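Local coordinates for protein negative regulator of ofd1 (Schizosaccharomyces pombe, PDB 3QTM) that directly inhibits ofd1, stabilises the transcription factor domain of sre1 for hypoxic gene expression, and is required for correct translation termination, at residues D183-R186 with P187-I190; Y189-S192 with S193-Q197; A296-K299 with M300-Q304; K324-G328 with S329-L333. One frame throughout, in Å; residues are numbered along the deposited sequence.

All four contacts are local, between residues three to six apart, and none closes a long loop or crosses another. Interaction 1 (183-190) brings the loop after helix 151-170 into helix 188-197; interaction 2 (189-197) carries on along that helix, sharing Tyr189 and Ile190, with the two centres about 11 Å apart. Both lie in the N-terminal Nro1 family region. Far along the chain, in the C-terminal family region, interaction 3 (296-304) runs along most of helix 292-305, its centre about 24 Å from that of interaction 2. Interaction 4 (324-333) ends the following helix, 309-328, and leads to helix 335-343; its centre lies about 18 Å from that of interaction 3.

Interaction 1 of 4, residues D183-R186 with P187-I190; sequences DSLR and PLYI
Two overlapping type I turns, Asp183 to Arg186 and Leu185 to Leu188, wind the chain into its helix, with Leu188 N hydrogen-bonded to Leu185 O at 2.8 Å and Tyr189 N to Arg186 O at 2.9 Å. Leu185 and Leu188 lie side by side and point the same way, Leu185 CD2 3.9 Å from Leu188 CD1, and both pack on Leu217 and Trp218 of helix 213-220. Between them in sequence, Pro187, which has no N-H to give, sets its CD 3.4 Å from Ser184 O. This is the entry to helix 188-197, within the TPR-like helical array of the protein. From within both turns, Arg186 lays its CG 3.5 Å from Tyr189 CE2, and its guanidinium plane is inclined 35° to the tyrosine ring. A bend at chi3 (-69°) then returns the guanidinium to Asp183. Arg186 NE (3.0 Å) and Arg186 NH2 (2.9 Å) both bond to Asp183 OD1 from the same face of the carboxylate, while that oxygen lies in the guanidinium plane. NH2 also forms a salt bridge with Glu82, and Asp183 OD2 one with Arg30, so the nearness of the two arginines is probably offset by the carboxylates. With a leucine in place of Arg186, Asp183 OD1 and Glu82 would probably be left without their shared cation and the aspartate freer to turn.

Interaction 2 of 4, residues Y189-S192 with S193-Q197; sequences YILS and SYLFQ
Leu195 sets its CG beyond the carbonyl oxygen of Leu191, one turn back, 3.3 Å from Leu191 O and 4.2 Å from Leu191 CD1. The two leucines meet because Leu191 sends CG anti to its nitrogen (chi1 -179°) and then turns at chi2 (57°), which swings CD1 forward along the helix. Both also touch Val210 on the same flank. Ser193 sets its CB 3.3 Å from Tyr189 O, and Tyr194 CB is 3.5 Å from Ile190 O, each beta carbon resting against a carbonyl of the preceding turn. Four i to i+4 bonds join the two halves, the straightest of these being Leu195 N to Leu191 O at 3.0 Å and 165°; Phe196 N to Ser192 O is more bent, and Phe196 N also makes a weak bond to Ser193 O, near where the helix ends. Ser192 OG reaches out to a hydrogen bond with Asn242 OD1, with a weaker one to Leu188 O, so this buried hydroxyl has polar partners. The Tyr194 ring goes instead to Thr152, Val155 and Ile159 of helix 151-170, and Ile190 to helix 119-142. Helix 188-197 is thus short and packed on several sides, against helices 119-142, 151-170 and 229-254, as in the stacked helical repeats of TPR-type proteins.

Interaction 3 of 4, residues A296-K299 with M300-Q304; sequences ADIK and MDLAQ
Helix 292-305 belongs to the C-terminal all-helical region, and here Ala296 and Met300, Asp297 and Asp301, Ile298 and Leu302 line up one turn apart. Met300, present as selenomethionine, is bent at its last torsion (chi3 -94°), and this folds the methyl back toward Ala296, one turn earlier: Met300 CE lies 3.4 Å from Ala296 CB, a tight carbon pair, and 3.1 Å from Ala296 O. The same methyl is 3.3 Å from Asp297 OD1, whose side chain runs obliquely to that of Met300. OD1 is itself hydrogen-bonded to Tyr337 OH, and Met300 touches Tyr337 and Phe340 as well, so this flank is covered by helix 335-343. Such packing of neighbouring helices is what the TPR-type helical array is made of. On another flank, Ile298 CG2 meets Leu302 CD1 at 4.4 Å, the pair facing Val276 and Leu272 of helix 262-285. Lys299 bends at chi2, and its NZ forms a salt bridge with Glu318 of helix 309-328. Beneath these side chains, four i to i+4 bonds join 296-299 to 300-304, Leu302 N to Ile298 O being the straightest of the four at 161°. The Asp301 carboxylate and Asp297 O are both acceptors, and a water bridges them, donating to Asp297 O at 2.9 Å and, weakly, to Asp301 OD1 at 3.1 Å.

Interaction 4 of 4, residues K324-G328 with S329-L333; sequences KEAQG and SGVEL
Leu333 and Gln327 cross at about a right angle, with the leucine laid across the length of the glutamine chain: Leu333 CD1 is 3.6 Å from both Gln327 CB and Gln327 NE2. Gln327 stays extended beyond CG, which offers the leucine a long, flat flank rather than a tip. With an alanine in place of Leu333, the glutamine would probably lose that apolar cover along its chain and be freer to swing. Val331 meets Ala326 instead, its CB 4.1 Å from Ala326 CB, and its CG2 lies 3.3 Å from Ala326 O. The backbone between these two meetings is a Schellman motif: Val331 N bonds to Ala326 O at 3.1 Å and Gly330 N to Gln327 O at 2.9 Å. Ala326 O accepts Ser329 N too, the two donors arriving from opposite faces of its plane. Gly330 is the C-prime residue, at positive phi (93°), where a side chain would be jammed against the carbonyl oxygen of Ser329. Gln327 CA gives a further, nearly straight CH...O contact to Val331 O. At the outer edge, a water bridges Glu325 OE2 and Ser329 OG. The motif ends helix 309-328 and leads to helix 335-343; Ala326, Val331 and Leu333 all touch Leu293 of helix 292-305, and Ser329 and Val331 touch Pro289.

Interaction 1 of 4, residues D183-R186 with P187-I190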
loop_
_atom_site.group_PDB
_atom_site.type_symbol
_atom_site.label_atom_id
_atom_site.label_comp_id
_atom_site.label_asym_id
_atom_site.label_seq_id
_atom_site.Cartn_x
_atom_site.Cartn_y
_atom_site.Cartn_z
ATOM N N ASP A 183 -1.449 -7.269 -2.677
ATOM C CA ASP A 183 -0.025 -7.456 -2.440
ATOM C C ASP A 183 0.809 -6.432 -3.220
ATOM O O ASP A 183 1.754 -5.852 -2.693
ATOM C CB ASP A 183 0.419 -8.857 -2.830
ATOM C CG ASP A 183 1.910 -9.037 -2.684
ATOM O OD1 ASP A 183 2.374 -9.119 -1.522
ATOM O OD2 ASP A 183 2.612 -9.072 -3.723
ATOM N N SER A 184 0.464 -6.205 -4.478
ATOM C CA SER A 184 1.236 -5.252 -5.267
ATOM C C SER A 184 1.106 -3.826 -4.732
ATOM O O SER A 184 1.910 -2.970 -5.075
ATOM C CB SER A 184 0.832 -5.282 -6.734
ATOM O OG SER A 184 -0.313 -4.492 -6.941
ATOM N N LEU A 185 0.096 -3.561 -3.908
ATOM C CA LEU A 185 -0.049 -2.218 -3.358
ATOM C C LEU A 185 0.630 -2.049 -2.009
ATOM O O LEU A 185 0.482 -1.011 -1.380
ATOM C CB LEU A 185 -1.515 -1.816 -3.242
ATOM C CG LEU A 185 -2.292 -1.674 -4.548
ATOM C CD1 LEU A 185 -3.780 -1.320 -4.257
ATOM C CD2 LEU A 185 -1.619 -0.624 -5.411
ATOM N N ARG A 186 1.380 -3.048 -1.557
ATOM C CA ARG A 186 2.061 -2.911 -0.266
ATOM C C ARG A 186 2.963 -1.669 -0.158
ATOM O O ARG A 186 3.039 -1.063 0.899
ATOM C CB ARG A 186 2.825 -4.179 0.118
ATOM C CG ARG A 186 1.997 -5.167 0.929
ATOM C CD ARG A 186 2.848 -6.294 1.540
ATOM N NE ARG A 186 3.366 -7.213 0.525
ATOM C CZ ARG A 186 4.654 -7.335 0.201
ATOM N NH1 ARG A 186 5.570 -6.598 0.828
ATOM N NH2 ARG A 186 5.031 -8.200 -0.745
ATOM N N PRO A 187 3.657 -1.296 -1.248
ATOM C CA PRO A 187 4.463 -0.073 -1.173
ATOM C C PRO A 187 3.634 1.178 -0.866
ATOM O O PRO A 187 4.222 2.182 -0.481
ATOM C CB PRO A 187 5.076 0.033 -2.575
ATOM C CG PRO A 187 5.126 -1.384 -3.057
ATOM C CD PRO A 187 3.859 -2.004 -2.527
ATOM N N LEU A 188 2.313 1.130 -1.029
ATOM C CA LEU A 188 1.495 2.282 -0.655
ATOM C C LEU A 188 1.649 2.592 0.834
ATOM O O LEU A 188 1.478 3.732 1.244
ATOM C CB LEU A 188 0.011 2.086 -1.002
ATOM C CG LEU A 188 -0.341 2.046 -2.489
ATOM C CD1 LEU A 188 -1.841 2.085 -2.662
ATOM C CD2 LEU A 188 0.314 3.213 -3.233
ATOM N N TYR A 189 1.975 1.584 1.643
ATOM C CA TYR A 189 2.231 1.826 3.065
ATOM C C TYR A 189 3.373 2.824 3.232
ATOM O O TYR A 189 3.349 3.649 4.143
ATOM C CB TYR A 189 2.588 0.541 3.828
ATOM C CG TYR A 189 1.563 -0.583 3.772
ATOM C CD1 TYR A 189 0.217 -0.356 4.054
ATOM C CD2 TYR A 189 1.959 -1.888 3.469
ATOM C CE1 TYR A 189 -0.715 -1.406 4.009
ATOM C CE2 TYR A 189 1.046 -2.929 3.419
ATOM C CZ TYR A 189 -0.287 -2.688 3.689
ATOM O OH TYR A 189 -1.180 -3.745 3.634
ATOM N N ILE A 190 4.376 2.742 2.360
ATOM C CA ILE A 190 5.514 3.655 2.434
ATOM C C ILE A 190 5.028 5.072 2.245
ATOM O O ILE A 190 5.446 5.982 2.956
ATOM C CB ILE A 190 6.565 3.341 1.350
ATOM C CG1 ILE A 190 7.108 1.920 1.554
ATOM C CG2 ILE A 190 7.676 4.394 1.352
ATOM C CD1 ILE A 190 7.815 1.355 0.353
#

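Interaction 2 of 4, residues Y189-S192 with S193-Q197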
loop_
_atom_site.group_PDB
_atom_site.type_symbol
_atom_site.label_atom_id
_atom_site.label_comp_id
_atom_site.label_asym_id
_atom_site.label_seq_id
_atom_site.Cartn_x
_atom_site.Cartn_y
_atom_site.Cartn_z
ATOM N N TYR A 189 1.975 1.584 1.643
ATOM C CA TYR A 189 2.231 1.826 3.065
ATOM C C TYR A 189 3.373 2.824 3.232
ATOM O O TYR A 189 3.349 3.649 4.143
ATOM C CB TYR A 189 2.588 0.541 3.828
ATOM C CG TYR A 189 1.563 -0.583 3.772
ATOM C CD1 TYR A 189 0.217 -0.356 4.054
ATOM C CD2 TYR A 189 1.959 -1.888 3.469
ATOM C CE1 TYR A 189 -0.715 -1.406 4.009
ATOM C CE2 TYR A 189 1.046 -2.929 3.419
ATOM C CZ TYR A 189 -0.287 -2.688 3.689
ATOM O OH TYR A 189 -1.180 -3.745 3.634
ATOM N N ILE A 190 4.376 2.742 2.360
ATOM C CA ILE A 190 5.514 3.655 2.434
ATOM C C ILE A 190 5.028 5.072 2.245
ATOM O O ILE A 190 5.446 5.982 2.956
ATOM C CB ILE A 190 6.565 3.341 1.350
ATOM C CG1 ILE A 190 7.108 1.920 1.554
ATOM C CG2 ILE A 190 7.676 4.394 1.352
ATOM C CD1 ILE A 190 7.815 1.355 0.353
ATOM N N LEU A 191 4.138 5.263 1.278
ATOM C CA LEU A 191 3.628 6.601 0.990
ATOM C C LEU A 191 2.789 7.133 2.158
ATOM O O LEU A 191 2.907 8.294 2.527
ATOM C CB LEU A 191 2.813 6.616 -0.311
ATOM C CG LEU A 191 2.220 7.961 -0.754
ATOM C CD1 LEU A 191 3.300 9.015 -0.921
ATOM C CD2 LEU A 191 1.421 7.808 -2.057
ATOM N N SER A 192 1.943 6.281 2.731
ATOM C CA SER A 192 1.068 6.709 3.818
ATOM C C SER A 192 1.905 7.128 5.015
ATOM O O SER A 192 1.619 8.123 5.684
ATOM C CB SER A 192 0.122 5.574 4.240
ATOM O OG SER A 192 -0.731 5.187 3.181
ATOM N N SER A 193 2.938 6.343 5.284
ATOM C CA SER A 193 3.812 6.593 6.413
ATOM C C SER A 193 4.535 7.917 6.209
ATOM O O SER A 193 4.687 8.713 7.142
ATOM C CB SER A 193 4.804 5.439 6.569
ATOM O OG SER A 193 5.855 5.792 7.449
ATOM N N TYR A 194 4.952 8.170 4.976
ATOM C CA TYR A 194 5.657 9.402 4.675
ATOM C C TYR A 194 4.786 10.630 4.901
ATOM O O TYR A 194 5.234 11.619 5.477
ATOM C CB TYR A 194 6.169 9.412 3.239
ATOM C CG TYR A 194 6.947 10.659 2.919
ATOM C CD1 TYR A 194 8.193 10.878 3.492
ATOM C CD2 TYR A 194 6.441 11.617 2.057
ATOM C CE1 TYR A 194 8.913 12.003 3.216
ATOM C CE2 TYR A 194 7.160 12.757 1.768
ATOM C CZ TYR A 194 8.396 12.944 2.353
ATOM O OH TYR A 194 9.130 14.078 2.079
ATOM N N LEU A 195 3.556 10.574 4.405
ATOM C CA LEU A 195 2.629 11.689 4.545
ATOM C C LEU A 195 2.248 11.917 6.007
ATOM O O LEU A 195 1.873 13.018 6.390
ATOM C CB LEU A 195 1.372 11.436 3.723
ATOM C CG LEU A 195 1.598 11.285 2.222
ATOM C CD1 LEU A 195 0.272 11.036 1.521
ATOM C CD2 LEU A 195 2.269 12.507 1.674
ATOM N N PHE A 196 2.329 10.861 6.809
ATOM C CA PHE A 196 2.035 10.947 8.233
ATOM C C PHE A 196 3.227 11.531 9.004
ATOM O O PHE A 196 3.070 12.442 9.818
ATOM C CB PHE A 196 1.660 9.565 8.789
ATOM C CG PHE A 196 1.724 9.477 10.291
ATOM C CD1 PHE A 196 0.731 10.051 11.075
ATOM C CD2 PHE A 196 2.780 8.829 10.918
ATOM C CE1 PHE A 196 0.789 9.982 12.459
ATOM C CE2 PHE A 196 2.847 8.754 12.303
ATOM C CZ PHE A 196 1.848 9.330 13.075
ATOM N N GLN A 197 4.415 10.998 8.736
ATOM C CA GLN A 197 5.621 11.432 9.410
ATOM C C GLN A 197 5.934 12.875 9.051
ATOM O O GLN A 197 6.388 13.641 9.893
ATOM C CB GLN A 197 6.800 10.537 9.031
ATOM C CG GLN A 197 6.698 9.104 9.536
ATOM C CD GLN A 197 7.638 8.827 10.690
ATOM O OE1 GLN A 197 8.738 9.382 10.753
ATOM N NE2 GLN A 197 7.214 7.961 11.610
#

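Interaction 3 of 4, residues A296-K299 with M300-Q304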
loop_
_atom_site.group_PDB
_atom_site.type_symbol
_atom_site.label_atom_id
_atom_site.label_comp_id
_atom_site.label_asym_id
_atom_site.label_seq_id
_atom_site.Cartn_x
_atom_site.Cartn_y
_atom_site.Cartn_z
ATOM N N ALA A 296 -14.794 -0.100 19.302
ATOM C CA ALA A 296 -14.815 0.628 20.561
ATOM C C ALA A 296 -13.873 1.838 20.553
ATOM O O ALA A 296 -14.254 2.928 20.988
ATOM C CB ALA A 296 -14.481 -0.313 21.720
ATOM N N ASP A 297 -12.647 1.653 20.059
ATOM C CA ASP A 297 -11.673 2.748 20.014
ATOM C C ASP A 297 -12.128 3.892 19.114
ATOM O O ASP A 297 -11.937 5.058 19.440
ATOM C CB ASP A 297 -10.314 2.251 19.529
ATOM C CG ASP A 297 -9.703 1.210 20.456
ATOM O OD1 ASP A 297 -10.088 1.156 21.648
ATOM O OD2 ASP A 297 -8.830 0.450 19.982
ATOM N N ILE A 298 -12.709 3.552 17.971
ATOM C CA ILE A 298 -13.230 4.563 17.053
ATOM C C ILE A 298 -14.373 5.352 17.703
ATOM O O ILE A 298 -14.430 6.577 17.615
ATOM C CB ILE A 298 -13.721 3.912 15.750
ATOM C CG1 ILE A 298 -12.551 3.213 15.037
ATOM C CG2 ILE A 298 -14.379 4.945 14.843
ATOM C CD1 ILE A 298 -12.985 2.311 13.889
ATOM N N LYS A 299 -15.282 4.642 18.362
ATOM C CA LYS A 299 -16.386 5.294 19.053
ATOM C C LYS A 299 -15.903 6.190 20.197
ATOM O O LYS A 299 -16.460 7.261 20.432
ATOM C CB LYS A 299 -17.367 4.244 19.567
ATOM C CG LYS A 299 -18.076 3.479 18.451
ATOM C CD LYS A 299 -19.052 4.371 17.671
ATOM C CE LYS A 299 -19.863 3.558 16.658
ATOM N NZ LYS A 299 -20.858 4.390 15.912
HETATM N N MSE A 300 -14.861 5.754 20.899
HETATM C CA MSE A 300 -14.293 6.543 21.989
HETATM C C MSE A 300 -13.618 7.812 21.483
HETATM O O MSE A 300 -13.653 8.841 22.146
HETATM C CB MSE A 300 -13.307 5.711 22.805
HETATM C CG MSE A 300 -13.970 4.745 23.766
HETATM SE SE MSE A 300 -12.666 3.573 24.645
HETATM C CE MSE A 300 -12.708 2.029 23.476
ATOM N N ASP A 301 -13.013 7.734 20.299
ATOM C CA ASP A 301 -12.495 8.919 19.617
ATOM C C ASP A 301 -13.628 9.877 19.228
ATOM O O ASP A 301 -13.506 11.094 19.365
ATOM C CB ASP A 301 -11.707 8.516 18.368
ATOM C CG ASP A 301 -10.323 7.955 18.697
ATOM O OD1 ASP A 301 -9.780 8.284 19.778
ATOM O OD2 ASP A 301 -9.776 7.195 17.864
ATOM N N LEU A 302 -14.727 9.325 18.724
ATOM C CA LEU A 302 -15.905 10.135 18.447
ATOM C C LEU A 302 -16.420 10.837 19.714
ATOM O O LEU A 302 -16.725 12.029 19.692
ATOM C CB LEU A 302 -16.998 9.274 17.825
ATOM C CG LEU A 302 -16.757 9.022 16.335
ATOM C CD1 LEU A 302 -17.582 7.854 15.810
ATOM C CD2 LEU A 302 -17.034 10.297 15.549
ATOM N N ALA A 303 -16.496 10.098 20.815
ATOM C CA ALA A 303 -17.016 10.630 22.066
ATOM C C ALA A 303 -16.141 11.752 22.601
ATOM O O ALA A 303 -16.630 12.705 23.210
ATOM C CB ALA A 303 -17.138 9.523 23.098
ATOM N N GLN A 304 -14.841 11.634 22.373
ATOM C CA GLN A 304 -13.879 12.568 22.951
ATOM C C GLN A 304 -14.008 13.982 22.377
ATOM O O GLN A 304 -13.793 14.974 23.077
ATOM C CB GLN A 304 -12.458 12.039 22.750
ATOM C CG GLN A 304 -11.368 13.017 23.143
ATOM C CD GLN A 304 -9.984 12.495 22.811
ATOM O OE1 GLN A 304 -9.572 11.433 23.296
ATOM N NE2 GLN A 304 -9.252 13.238 21.975
HETATM O O HOH W 1 -9.725 5.590 21.226
#

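Interaction 4 of 4, residues K324-G328 with S329-L333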
loop_
_atom_site.group_PDB
_atom_site.type_symbol
_atom_site.label_atom_id
_atom_site.label_comp_id
_atom_site.label_asym_id
_atom_site.label_seq_id
_atom_site.Cartn_x
_atom_site.Cartn_y
_atom_site.Cartn_z
ATOM N N LYS A 324 -18.049 -5.010 26.134
ATOM C CA LYS A 324 -18.737 -6.057 26.887
ATOM C C LYS A 324 -19.017 -7.293 26.038
ATOM O O LYS A 324 -18.873 -8.428 26.508
ATOM C CB LYS A 324 -20.051 -5.541 27.488
ATOM C CG LYS A 324 -20.034 -5.365 29.007
ATOM C CD LYS A 324 -21.455 -5.340 29.603
ATOM C CE LYS A 324 -21.997 -3.914 29.821
ATOM N NZ LYS A 324 -22.517 -3.238 28.583
ATOM N N GLU A 325 -19.436 -7.080 24.795
ATOM C CA GLU A 325 -19.690 -8.203 23.901
ATOM C C GLU A 325 -18.401 -8.954 23.537
ATOM O O GLU A 325 -18.399 -10.177 23.408
ATOM C CB GLU A 325 -20.388 -7.729 22.633
ATOM C CG GLU A 325 -20.676 -8.859 21.670
ATOM C CD GLU A 325 -21.140 -8.368 20.308
ATOM O OE1 GLU A 325 -21.401 -7.150 20.167
ATOM O OE2 GLU A 325 -21.240 -9.202 19.378
ATOM N N ALA A 326 -17.310 -8.214 23.355
ATOM C CA ALA A 326 -16.018 -8.828 23.096
ATOM C C ALA A 326 -15.643 -9.750 24.257
ATOM O O ALA A 326 -15.330 -10.920 24.053
ATOM C CB ALA A 326 -14.955 -7.759 22.920
ATOM N N GLN A 327 -15.676 -9.208 25.473
ATOM C CA GLN A 327 -15.324 -9.970 26.673
ATOM C C GLN A 327 -16.246 -11.182 26.873
ATOM O O GLN A 327 -15.782 -12.277 27.215
ATOM C CB GLN A 327 -15.342 -9.063 27.912
ATOM C CG GLN A 327 -14.917 -9.739 29.210
ATOM C CD GLN A 327 -15.184 -8.867 30.434
ATOM O OE1 GLN A 327 -16.295 -8.362 30.620
ATOM N NE2 GLN A 327 -14.164 -8.687 31.270
ATOM N N GLY A 328 -17.542 -10.984 26.630
ATOM C CA GLY A 328 -18.521 -12.055 26.723
ATOM C C GLY A 328 -18.302 -13.125 25.668
ATOM O O GLY A 328 -18.883 -14.217 25.726
ATOM N N SER A 329 -17.458 -12.801 24.691
ATOM C CA SER A 329 -17.134 -13.729 23.616
ATOM C C SER A 329 -15.729 -14.285 23.796
ATOM O O SER A 329 -15.166 -14.862 22.872
ATOM C CB SER A 329 -17.255 -13.043 22.249
ATOM O OG SER A 329 -18.610 -12.842 21.908
ATOM N N GLY A 330 -15.156 -14.092 24.979
ATOM C CA GLY A 330 -13.917 -14.759 25.326
ATOM C C GLY A 330 -12.677 -13.952 25.020
ATOM O O GLY A 330 -11.561 -14.429 25.201
ATOM N N VAL A 331 -12.868 -12.722 24.560
ATOM C CA VAL A 331 -11.736 -11.845 24.299
ATOM C C VAL A 331 -11.190 -11.272 25.605
ATOM O O VAL A 331 -11.944 -10.760 26.429
ATOM C CB VAL A 331 -12.120 -10.682 23.349
ATOM C CG1 VAL A 331 -10.903 -9.833 23.050
ATOM C CG2 VAL A 331 -12.727 -11.221 22.057
ATOM N N GLU A 332 -9.877 -11.350 25.784
ATOM C CA GLU A 332 -9.241 -10.802 26.975
ATOM C C GLU A 332 -9.218 -9.281 26.928
ATOM O O GLU A 332 -8.786 -8.692 25.940
ATOM C CB GLU A 332 -7.805 -11.312 27.111
ATOM C CG GLU A 332 -6.947 -10.383 27.955
ATOM C CD GLU A 332 -5.660 -11.020 28.449
ATOM O OE1 GLU A 332 -5.435 -12.223 28.179
ATOM O OE2 GLU A 332 -4.874 -10.303 29.115
ATOM N N LEU A 333 -9.669 -8.648 28.002
ATOM C CA LEU A 333 -9.649 -7.194 28.085
ATOM C C LEU A 333 -8.409 -6.684 28.814
ATOM O O LEU A 333 -8.048 -7.196 29.868
ATOM C CB LEU A 333 -10.905 -6.669 28.789
ATOM C CG LEU A 333 -12.239 -6.937 28.101
ATOM C CD1 LEU A 333 -13.358 -6.204 28.814
ATOM C CD2 LEU A 333 -12.174 -6.530 26.637
HETATM O O HOH W 2 -19.678 -11.758 19.643
#